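Local coordinates for beta-galacturonidase (Eisenbergiella tayi, PDB 6NCW), which acts as a beta-galacturonidase of glycoside hydrolase family 2, binds galacturonate, and may share the beta-glucuronidase activity generally assigned to its family, at residues Q36-V39 with N45-D48; F160-G165 with T212-C217; H348-C353 with T383-E388. All blocks are in the same frame, centred on the assembly; numbering follows the deposited sequence.

In the fold
The three contacts follow one another along the chain, each closing before the next opens, and none touches another. Contact 1 belongs to the N-terminal beta-sheet domain, at strand 35-39 and the loop after it; contact 2 lies in the immunoglobulin-like beta-sandwich, between strands 150-162 and 207-216; contact 3 joins helices 349-364 and 384-400 of the TIM barrel. Contacts 1 and 2 are the farthest apart, with centres 50 Å from each other on opposite sides of the chain's centre, whereas contact 3 is 36 Å from the first and 38 Å from the second, centre to centre. Each therefore samples a different module of the family 2 architecture, away from the galacturonate-binding residues.

Contact 1 (Q36-V39 with N45-D48); sequences QAPV and NYPD
In the N-terminal beta-sheet domain, Ala37 and Pro38 on strand 35-39, an outermost strand of an antiparallel sheet, receive the ring of Tyr46 from the loop that follows that strand. The loop turns back after only a few residues, so the contact is local in sequence, yet its three participants are all buried. The backbones stay well separated, with 7.7 Å between Ala37 CA and Tyr46 CA, and the tyrosine side chain spans that gap.

The methyl of Ala37 sits against one flank of the phenol: CB is 3.4 Å from Tyr46 CE1, a close van der Waals approach. On the other flank the pyrrolidine of Pro38 brings CD to 3.7 Å from Tyr46 CE2. Both carbons lie on the same side of the ring plane and meet the ring obliquely, near its hydroxyl end. CG of Tyr46 stands anti to its carbonyl carbon (chi1 -40°), which sends the ring from the loop toward the strand.

Other parts of the fold fix the ring further. Phe23 of the adjoining strand 19-26 meets it edge-to-face, and Tyr58 is hydrogen-bonded to its hydroxyl. A second subunit packs here too, its Met298 on Tyr46 and its Gln294 on Pro38, so the strand-loop junction is itself part of a subunit interface.

Apolar carbon contacts thus carry most of the join, and the second pyrrolidine carbon completes them: Pro38 CG lies 3.9 Å from Tyr46 CE2.

Contact 2 (F160-G165 with T212-C217); sequences FLRKDG and TEELPC
Glu214 reaches over the ring of Phe160 to meet Arg162 in the immunoglobulin-like beta-sandwich, across two outer strands of a three-stranded antiparallel sheet. The tight part is the stack of carboxylate on phenyl. Their planes are only 16° apart, and Glu214 CD lies 3.7 Å from Phe160 CD2 over one face of the ring. Glu214 OE1 is displaced toward the rim, 3.7 Å from Phe160 CE2, so the overlap is offset.

The polar grip is made by one oxygen. Arg162 NH2 donates to Glu214 OE2 at 2.6 Å, with an angle of 142° at the hydrogen; a weak bond from Arg162 NE to the same oxygen, 3.1 Å long, belongs to the same salt bridge. Both nitrogens therefore converge on OE2, whereas OE1 is 3.5 Å from Arg162 NH2. The arginine chain bends at chi2 (-43°), and its guanidinium comes to lie with one face over Phe160 CB. The positive charge probably eases the cost of holding a carboxylate over an aromatic face.

The looser side is the exposed end of the hairpin. Arg162 itself is exposed, and beyond it Lys163 and Asp164 form the corners of a type I turn closed by the backbone bond from Gly165 N to Arg162 O, 3.0 Å long. Neither corner residue touches 212-217.

Strand 165-176 runs between the two outer strands and pairs with both: Phe160 is backbone-bonded to Tyr167, and Leu215 to Gly168. The side chain of Phe160 rests on Lys169 of this central strand and also meets Tyr403 edge-to-face.

Contact 3 (H348-C353 with T383-E388); sequences HFKQQC and TEYGRE
Lys350 extends from the first turn of helix 349-364 to Glu388 and Tyr385 on helix 384-400, successive helices around the TIM barrel. The helices stand apart here, with 10.4 Å between Lys350 CA and Glu388 CA, and long side chains make the connection. Lys350 NZ donates to Glu388 OE2 at 3.0 Å in a salt bridge that uses the anti lone pair, the one facing away from the other carboxylate oxygen. The last bend of the lysine chain, at chi4 (65°), turns its ammonium group off the line of the preceding methylenes.

Glu392, one turn beyond Glu388 on helix 384-400, makes a second salt bridge to Lys350 NZ, so two carboxylates share the ammonium. Tyr385 supplies a neighbouring surface: its hydroxyl oxygen OH is 3.8 Å from Lys350 CD, and its ring lies obliquely beside the amine. The polar end of Tyr385 has its own partner in the backbone oxygen of Met344, to which it is hydrogen-bonded.

The start of helix 384-400 is equally well provided for. Thr383 is its N-cap, with OG1 accepting from Gly386 N at 2.9 Å while also bonded to Ala380 O. Arg387 grips Glu384 side-on with two nitrogens: NE meets OE1 at 3.1 Å and a nearly straight 167°, and NH2 meets OE2 at 2.8 Å. Arg387 NH1 is hydrogen-bonded to the hydroxyl of Tyr421.

The chemistry implies an electrostatic link on the barrel surface. With two acidic partners Lys350 is probably held protonated. Glu384, in the first turn, may favour the positive end of its helix, although its charge is largely balanced by Arg387.

Contact 1 (Q36-V39 with N45-D48)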
loop_
_atom_site.group_PDB
_atom_site.type_symbol
_atom_site.label_atom_id
_atom_site.label_comp_id
_atom_site.label_asym_id
_atom_site.label_seq_id
_atom_site.Cartn_x
_atom_site.Cartn_y
_atom_site.Cartn_z
ATOM N N GLN A 36 18.790 8.038 26.467
ATOM C CA GLN A 36 20.069 7.592 25.923
ATOM C C GLN A 36 19.931 7.484 24.410
ATOM O O GLN A 36 19.172 6.654 23.901
ATOM C CB GLN A 36 20.492 6.270 26.555
ATOM C CG GLN A 36 20.791 6.410 28.056
ATOM C CD GLN A 36 21.004 5.071 28.719
ATOM O OE1 GLN A 36 20.050 4.316 28.916
ATOM N NE2 GLN A 36 22.262 4.749 29.034
ATOM N N ALA A 37 20.657 8.325 23.700
ATOM C CA ALA A 37 20.503 8.476 22.274
ATOM C C ALA A 37 21.758 8.008 21.548
ATOM O O ALA A 37 22.866 8.125 22.081
ATOM C CB ALA A 37 20.220 9.938 21.917
ATOM N N PRO A 38 21.622 7.463 20.337
ATOM C CA PRO A 38 22.811 7.064 19.570
ATOM C C PRO A 38 23.550 8.247 18.954
ATOM O O PRO A 38 22.951 9.213 18.473
ATOM C CB PRO A 38 22.231 6.157 18.480
ATOM C CG PRO A 38 20.824 6.657 18.294
ATOM C CD PRO A 38 20.364 7.055 19.678
ATOM N N VAL A 39 24.877 8.149 18.949
ATOM C CA VAL A 39 25.736 9.069 18.216
ATOM C C VAL A 39 26.655 8.200 17.372
ATOM O O VAL A 39 27.331 7.317 17.903
ATOM C CB VAL A 39 26.553 9.986 19.145
ATOM C CG1 VAL A 39 27.553 10.816 18.344
ATOM C CG2 VAL A 39 25.628 10.917 19.951
ATOM N N ASN A 45 14.670 10.714 14.349
ATOM C CA ASN A 45 14.475 9.279 14.424
ATOM C C ASN A 45 14.234 8.785 15.844
ATOM O O ASN A 45 13.957 7.592 16.017
ATOM C CB ASN A 45 15.700 8.589 13.818
ATOM C CG ASN A 45 15.972 9.076 12.408
ATOM O OD1 ASN A 45 17.096 9.436 12.070
ATOM N ND2 ASN A 45 14.904 9.139 11.585
ATOM N N TYR A 46 14.341 9.672 16.873
ATOM C CA TYR A 46 13.980 9.134 18.187
ATOM C C TYR A 46 12.490 9.348 18.419
ATOM O O TYR A 46 11.958 10.403 18.064
ATOM C CB TYR A 46 14.760 9.805 19.329
ATOM C CG TYR A 46 16.217 10.106 19.077
ATOM C CD1 TYR A 46 16.843 11.125 19.786
ATOM C CD2 TYR A 46 16.986 9.367 18.162
ATOM C CE1 TYR A 46 18.172 11.428 19.583
ATOM C CE2 TYR A 46 18.345 9.665 17.952
ATOM C CZ TYR A 46 18.921 10.699 18.677
ATOM O OH TYR A 46 20.247 11.037 18.511
ATOM N N PRO A 47 11.800 8.362 18.999
ATOM C CA PRO A 47 10.337 8.467 19.129
ATOM C C PRO A 47 9.801 9.801 19.659
ATOM O O PRO A 47 8.818 10.304 19.108
ATOM C CB PRO A 47 10.023 7.297 20.066
ATOM C CG PRO A 47 10.991 6.256 19.619
ATOM C CD PRO A 47 12.279 7.016 19.365
ATOM N N ASP A 48 10.413 10.405 20.680
ATOM C CA ASP A 48 9.827 11.588 21.308
ATOM C C ASP A 48 10.188 12.893 20.605
ATOM O O ASP A 48 9.670 13.949 20.983
ATOM C CB ASP A 48 10.241 11.658 22.785
ATOM C CG ASP A 48 9.842 10.406 23.546
ATOM O OD1 ASP A 48 8.628 10.152 23.661
ATOM O OD2 ASP A 48 10.734 9.650 23.981
#

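Contact 2 (F160-G165 with T212-C217)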
loop_
_atom_site.group_PDB
_atom_site.type_symbol
_atom_site.label_atom_id
_atom_site.label_comp_id
_atom_site.label_asym_id
_atom_site.label_seq_id
_atom_site.Cartn_x
_atom_site.Cartn_y
_atom_site.Cartn_z
ATOM N N PHE A 160 50.181 13.859 -11.011
ATOM C CA PHE A 160 50.391 14.480 -12.317
ATOM C C PHE A 160 50.750 13.395 -13.321
ATOM O O PHE A 160 51.629 12.570 -13.056
ATOM C CB PHE A 160 51.510 15.530 -12.284
ATOM C CG PHE A 160 51.244 16.681 -11.361
ATOM C CD1 PHE A 160 50.405 17.719 -11.744
ATOM C CD2 PHE A 160 51.829 16.732 -10.113
ATOM C CE1 PHE A 160 50.157 18.784 -10.905
ATOM C CE2 PHE A 160 51.588 17.798 -9.266
ATOM C CZ PHE A 160 50.746 18.828 -9.669
ATOM N N LEU A 161 50.067 13.386 -14.463
ATOM C CA LEU A 161 50.396 12.480 -15.559
ATOM C C LEU A 161 51.293 13.234 -16.538
ATOM O O LEU A 161 50.841 14.164 -17.215
ATOM C CB LEU A 161 49.141 11.955 -16.249
ATOM C CG LEU A 161 49.401 10.905 -17.336
ATOM C CD1 LEU A 161 50.085 9.664 -16.780
ATOM C CD2 LEU A 161 48.111 10.529 -18.028
ATOM N N ARG A 162 52.569 12.856 -16.583
ATOM C CA ARG A 162 53.524 13.421 -17.523
ATOM C C ARG A 162 53.724 12.468 -18.695
ATOM O O ARG A 162 53.281 11.315 -18.675
ATOM C CB ARG A 162 54.857 13.708 -16.833
ATOM C CG ARG A 162 54.770 14.695 -15.691
ATOM C CD ARG A 162 53.893 15.886 -16.039
ATOM N NE ARG A 162 53.977 16.952 -15.036
ATOM C CZ ARG A 162 53.036 17.879 -14.838
ATOM N NH1 ARG A 162 51.911 17.872 -15.558
ATOM N NH2 ARG A 162 53.213 18.806 -13.904
ATOM N N LYS A 163 54.405 12.969 -19.733
ATOM C CA LYS A 163 54.693 12.141 -20.903
ATOM C C LYS A 163 55.351 10.821 -20.524
ATOM O O LYS A 163 55.109 9.799 -21.170
ATOM C CB LYS A 163 55.576 12.906 -21.895
ATOM C CG LYS A 163 54.847 13.317 -23.181
ATOM C CD LYS A 163 55.700 14.224 -24.074
ATOM C CE LYS A 163 54.942 14.632 -25.342
ATOM N NZ LYS A 163 55.736 15.516 -26.250
ATOM N N ASP A 164 56.151 10.804 -19.464
ATOM C CA ASP A 164 56.877 9.602 -19.076
ATOM C C ASP A 164 56.241 8.858 -17.900
ATOM O O ASP A 164 56.835 7.899 -17.394
ATOM C CB ASP A 164 58.336 9.955 -18.762
ATOM C CG ASP A 164 58.462 11.118 -17.795
ATOM O OD1 ASP A 164 59.078 10.943 -16.715
ATOM O OD2 ASP A 164 57.930 12.208 -18.113
ATOM N N GLY A 165 55.046 9.259 -17.453
ATOM C CA GLY A 165 54.422 8.507 -16.388
ATOM C C GLY A 165 54.017 9.397 -15.234
ATOM O O GLY A 165 53.951 10.627 -15.357
ATOM N N THR A 212 56.557 19.429 -0.946
ATOM C CA THR A 212 57.634 18.772 -1.651
ATOM C C THR A 212 57.681 19.263 -3.093
ATOM O O THR A 212 56.781 19.955 -3.584
ATOM C CB THR A 212 57.462 17.255 -1.634
ATOM O OG1 THR A 212 56.477 16.874 -2.614
ATOM C CG2 THR A 212 57.064 16.777 -0.234
ATOM N N GLU A 213 58.757 18.898 -3.773
ATOM C CA GLU A 213 58.808 19.104 -5.205
ATOM C C GLU A 213 57.993 18.025 -5.909
ATOM O O GLU A 213 57.581 17.028 -5.311
ATOM C CB GLU A 213 60.253 19.090 -5.696
ATOM C CG GLU A 213 61.037 20.324 -5.302
ATOM C CD GLU A 213 62.514 20.169 -5.583
ATOM O OE1 GLU A 213 63.304 21.044 -5.156
ATOM O OE2 GLU A 213 62.883 19.161 -6.231
ATOM N N GLU A 214 57.758 18.249 -7.198
ATOM C CA GLU A 214 57.155 17.250 -8.065
ATOM C C GLU A 214 58.138 16.103 -8.292
ATOM O O GLU A 214 59.161 16.276 -8.958
ATOM C CB GLU A 214 56.763 17.918 -9.372
ATOM C CG GLU A 214 55.595 17.296 -10.059
ATOM C CD GLU A 214 55.023 18.226 -11.091
ATOM O OE1 GLU A 214 54.640 19.363 -10.710
ATOM O OE2 GLU A 214 54.988 17.822 -12.276
ATOM N N LEU A 215 57.826 14.925 -7.756
ATOM C CA LEU A 215 58.714 13.776 -7.767
ATOM C C LEU A 215 58.165 12.655 -8.642
ATOM O O LEU A 215 56.950 12.516 -8.785
ATOM C CB LEU A 215 58.917 13.252 -6.342
ATOM C CG LEU A 215 59.554 14.307 -5.445
ATOM C CD1 LEU A 215 59.445 13.927 -3.979
ATOM C CD2 LEU A 215 61.007 14.517 -5.861
ATOM N N PRO A 216 59.026 11.843 -9.250
ATOM C CA PRO A 216 58.526 10.716 -10.046
ATOM C C PRO A 216 57.936 9.641 -9.151
ATOM O O PRO A 216 58.331 9.474 -7.994
ATOM C CB PRO A 216 59.775 10.203 -10.779
ATOM C CG PRO A 216 60.839 11.209 -10.531
ATOM C CD PRO A 216 60.497 11.923 -9.271
ATOM N N CYS A 217 56.960 8.919 -9.699
ATOM C CA CYS A 217 56.316 7.794 -9.017
ATOM C C CYS A 217 56.233 6.627 -9.989
ATOM O O CYS A 217 55.135 6.220 -10.402
ATOM C CB CYS A 217 54.929 8.177 -8.503
ATOM S SG CYS A 217 54.933 9.366 -7.179
#

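Contact 3 (H348-C353 with T383-E388)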
loop_
_atom_site.group_PDB
_atom_site.type_symbol
_atom_site.label_atom_id
_atom_site.label_comp_id
_atom_site.label_asym_id
_atom_site.label_seq_id
_atom_site.Cartn_x
_atom_site.Cartn_y
_atom_site.Cartn_z
ATOM N N HIS A 348 24.932 36.451 6.363
ATOM C CA HIS A 348 25.838 35.345 6.658
ATOM C C HIS A 348 26.116 34.468 5.454
ATOM O O HIS A 348 26.919 33.535 5.575
ATOM C CB HIS A 348 25.284 34.458 7.784
ATOM C CG HIS A 348 24.907 35.213 9.015
ATOM N ND1 HIS A 348 25.835 35.865 9.798
ATOM C CD2 HIS A 348 23.702 35.430 9.595
ATOM C CE1 HIS A 348 25.217 36.449 10.809
ATOM N NE2 HIS A 348 23.923 36.204 10.709
ATOM N N PHE A 349 25.463 34.729 4.309
ATOM C CA PHE A 349 25.485 33.775 3.202
ATOM C C PHE A 349 26.900 33.558 2.665
ATOM O O PHE A 349 27.342 32.415 2.505
ATOM C CB PHE A 349 24.554 34.232 2.076
ATOM C CG PHE A 349 24.655 33.380 0.831
ATOM C CD1 PHE A 349 24.082 32.113 0.790
ATOM C CD2 PHE A 349 25.330 33.841 -0.293
ATOM C CE1 PHE A 349 24.169 31.322 -0.354
ATOM C CE2 PHE A 349 25.424 33.060 -1.439
ATOM C CZ PHE A 349 24.842 31.796 -1.468
ATOM N N LYS A 350 27.618 34.644 2.359
ATOM C CA LYS A 350 28.959 34.505 1.785
ATOM C C LYS A 350 29.922 33.829 2.759
ATOM O O LYS A 350 30.698 32.947 2.366
ATOM C CB LYS A 350 29.493 35.874 1.359
ATOM C CG LYS A 350 28.888 36.395 0.039
ATOM C CD LYS A 350 28.776 37.920 0.026
ATOM C CE LYS A 350 29.503 38.571 -1.149
ATOM N NZ LYS A 350 28.927 38.218 -2.474
ATOM N N GLN A 351 29.882 34.227 4.032
ATOM C CA GLN A 351 30.747 33.617 5.037
ATOM C C GLN A 351 30.458 32.123 5.182
ATOM O O GLN A 351 31.385 31.308 5.268
ATOM C CB GLN A 351 30.571 34.352 6.376
ATOM C CG GLN A 351 31.592 33.992 7.456
ATOM C CD GLN A 351 32.999 34.416 7.097
ATOM O OE1 GLN A 351 33.890 33.578 6.930
ATOM N NE2 GLN A 351 33.211 35.722 6.982
ATOM N N GLN A 352 29.176 31.739 5.180
ATOM C CA GLN A 352 28.837 30.329 5.372
ATOM C C GLN A 352 29.162 29.490 4.135
ATOM O O GLN A 352 29.558 28.324 4.266
ATOM C CB GLN A 352 27.369 30.212 5.785
ATOM C CG GLN A 352 27.144 30.664 7.243
ATOM C CD GLN A 352 25.680 30.805 7.622
ATOM O OE1 GLN A 352 24.803 30.768 6.763
ATOM N NE2 GLN A 352 25.409 30.967 8.925
ATOM N N CYS A 353 29.046 30.066 2.936
ATOM C CA CYS A 353 29.478 29.371 1.729
ATOM C C CYS A 353 30.985 29.205 1.717
ATOM O O CYS A 353 31.499 28.091 1.533
ATOM C CB CYS A 353 29.025 30.136 0.486
ATOM S SG CYS A 353 27.323 29.882 0.042
ATOM N N THR A 383 21.287 36.697 -12.127
ATOM C CA THR A 383 21.281 38.039 -11.567
ATOM C C THR A 383 22.710 38.538 -11.384
ATOM O O THR A 383 23.646 37.758 -11.215
ATOM C CB THR A 383 20.567 38.079 -10.213
ATOM O OG1 THR A 383 21.310 37.282 -9.269
ATOM C CG2 THR A 383 19.127 37.554 -10.342
ATOM N N GLU A 384 22.865 39.863 -11.384
ATOM C CA GLU A 384 24.184 40.444 -11.182
ATOM C C GLU A 384 24.741 40.100 -9.799
ATOM O O GLU A 384 25.916 39.727 -9.670
ATOM C CB GLU A 384 24.131 41.958 -11.387
ATOM C CG GLU A 384 25.305 42.716 -10.729
ATOM C CD GLU A 384 26.673 42.254 -11.240
ATOM O OE1 GLU A 384 26.743 41.800 -12.407
ATOM O OE2 GLU A 384 27.667 42.337 -10.467
ATOM N N TYR A 385 23.920 40.229 -8.748
ATOM C CA TYR A 385 24.431 39.920 -7.414
ATOM C C TYR A 385 24.730 38.430 -7.286
ATOM O O TYR A 385 25.737 38.039 -6.674
ATOM C CB TYR A 385 23.462 40.373 -6.316
ATOM C CG TYR A 385 23.918 39.863 -4.962
ATOM C CD1 TYR A 385 25.111 40.323 -4.393
ATOM C CD2 TYR A 385 23.202 38.873 -4.282
ATOM C CE1 TYR A 385 25.564 39.833 -3.165
ATOM C CE2 TYR A 385 23.642 38.376 -3.057
ATOM C CZ TYR A 385 24.827 38.862 -2.501
ATOM O OH TYR A 385 25.274 38.381 -1.293
ATOM N N GLY A 386 23.885 37.585 -7.886
ATOM C CA GLY A 386 24.203 36.167 -7.965
ATOM C C GLY A 386 25.544 35.918 -8.625
ATOM O O GLY A 386 26.375 35.168 -8.104
ATOM N N ARG A 387 25.785 36.569 -9.771
ATOM C CA ARG A 387 27.039 36.376 -10.504
ATOM C C ARG A 387 28.254 36.719 -9.641
ATOM O O ARG A 387 29.280 36.033 -9.706
ATOM C CB ARG A 387 27.029 37.224 -11.783
ATOM C CG ARG A 387 28.266 37.098 -12.668
ATOM C CD ARG A 387 28.607 38.436 -13.340
ATOM N NE ARG A 387 28.787 39.526 -12.364
ATOM C CZ ARG A 387 29.862 39.691 -11.593
ATOM N NH1 ARG A 387 30.873 38.835 -11.661
ATOM N NH2 ARG A 387 29.924 40.705 -10.736
ATOM N N GLU A 388 28.155 37.778 -8.826
ATOM C CA GLU A 388 29.264 38.144 -7.947
ATOM C C GLU A 388 29.588 37.012 -6.981
ATOM O O GLU A 388 30.760 36.696 -6.758
ATOM C CB GLU A 388 28.933 39.438 -7.187
ATOM C CG GLU A 388 29.914 39.803 -6.047
ATOM C CD GLU A 388 29.415 40.983 -5.207
ATOM O OE1 GLU A 388 29.267 42.097 -5.754
ATOM O OE2 GLU A 388 29.144 40.794 -4.001
#